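Local coordinates for protein AGR_C_1268p (Agrobacterium tumefaciens str. C58, PDB 2GHS) that probably binds a divalent metal cation and hydrolyses sugar lactones, as a regucalcin-like gluconolactonase of the SMP-30/CGR1 family, at residues V236-A239 with I243-A246. Residues are numbered along the deposited sequence; the frame is centred on the assembly and turned at random.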
# COMPACT_ATOMS: atom_id res chain seq x y z
N VAL A 236 4.23 -5.69 1.26
CA VAL A 236 3.90 -6.80 0.34
C VAL A 236 4.45 -8.09 0.93
O VAL A 236 5.28 -8.09 1.81
CB VAL A 236 4.36 -6.59 -1.10
CG1 VAL A 236 3.62 -5.42 -1.74
CG2 VAL A 236 5.88 -6.41 -1.17
N CYS A 237 3.93 -9.20 0.45
CA CYS A 237 4.31 -10.52 0.89
C CYS A 237 4.70 -11.32 -0.37
O CYS A 237 3.92 -11.41 -1.35
CB CYS A 237 3.16 -11.14 1.67
SG CYS A 237 3.52 -12.74 2.39
N ASP A 238 5.95 -11.81 -0.40
CA ASP A 238 6.44 -12.46 -1.61
C ASP A 238 5.99 -13.95 -1.73
O ASP A 238 5.21 -14.45 -0.94
CB ASP A 238 7.97 -12.28 -1.76
CG ASP A 238 8.78 -13.07 -0.77
OD1 ASP A 238 8.27 -14.04 -0.16
OD2 ASP A 238 10.01 -12.73 -0.58
N ALA A 239 6.47 -14.62 -2.78
CA ALA A 239 5.96 -15.94 -3.12
C ALA A 239 6.39 -16.96 -2.08
O ALA A 239 5.78 -18.03 -2.00
CB ALA A 239 6.47 -16.37 -4.48
N ILE A 243 7.64 -10.98 4.35
CA ILE A 243 7.00 -9.65 4.36
C ILE A 243 8.06 -8.60 4.09
O ILE A 243 9.12 -8.60 4.71
CB ILE A 243 6.26 -9.42 5.70
CG1 ILE A 243 5.10 -10.43 5.84
CG2 ILE A 243 5.85 -7.95 5.82
CD1 ILE A 243 4.42 -10.38 7.14
N TRP A 244 7.75 -7.69 3.15
CA TRP A 244 8.61 -6.60 2.79
C TRP A 244 7.85 -5.32 3.16
O TRP A 244 6.81 -5.04 2.57
CB TRP A 244 8.89 -6.62 1.29
CG TRP A 244 9.65 -7.83 0.79
CD1 TRP A 244 9.22 -9.11 0.75
CD2 TRP A 244 11.00 -7.83 0.30
NE1 TRP A 244 10.22 -9.92 0.22
CE2 TRP A 244 11.31 -9.15 -0.06
CE3 TRP A 244 11.95 -6.84 0.08
CZ2 TRP A 244 12.56 -9.51 -0.62
CZ3 TRP A 244 13.20 -7.19 -0.48
CH2 TRP A 244 13.48 -8.51 -0.80
N ASN A 245 8.34 -4.62 4.17
CA ASN A 245 7.65 -3.49 4.82
C ASN A 245 8.42 -2.18 4.68
O ASN A 245 9.60 -2.12 5.09
CB ASN A 245 7.46 -3.80 6.32
CG ASN A 245 6.87 -2.66 7.08
OD1 ASN A 245 7.50 -2.11 8.00
ND2 ASN A 245 5.64 -2.28 6.71
N ALA A 246 7.76 -1.16 4.14
CA ALA A 246 8.32 0.19 4.08
C ALA A 246 8.32 0.78 5.50
O ALA A 246 7.30 0.75 6.18
CB ALA A 246 7.50 1.06 3.15
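Trp244 reaches across to the turn end of 236-239 and gives its indole N-H to the carboxylate of Asp238, with NE1 2.9 Å from OD2 and the N-H···O line nearly straight at 169°. OD2 sits at the edge of the indole, in the ring plane, but the donor meets it from above the carboxylate plane; the two flat groups are turned 62° against each other. With chi1 at 71°, CG of Asp238 lies between its own backbone N and carbonyl carbon, and the carboxylate is directed at the tryptophan. The second oxygen, OD1, turns back into the connecting loop and accepts a hydrogen bond from the backbone N of His242, so one carboxylate ties together the loop and the ring. Strands 231-237 and 243-248 form an antiparallel beta hairpin, neighbouring strands in one blade of the beta-propeller. Val236 and Trp244 form a hydrogen-bonded pair of it: Trp244 N lies 2.8 Å from Val236 O, and Val236 N lies 3.0 Å from Trp244 O. On the same face of the sheet, CG2 of Val236 rests 3.9 Å from CB of Trp244, at the root of the indole rather than on its rings. Tyr266 stacks with the indole, while Pro276 and Phe278 of strand 273-279 pack against Val236. Cys237 and Ile243, the adjoining non-hydrogen-bonded pair, project from the other face and touch lightly, SG to CG1 at 4.4 Å. The CA of Ile243 also makes a C-H···O contact of 3.4 Å with Val236 O, the oxygen that already accepts the Trp244 backbone N-H.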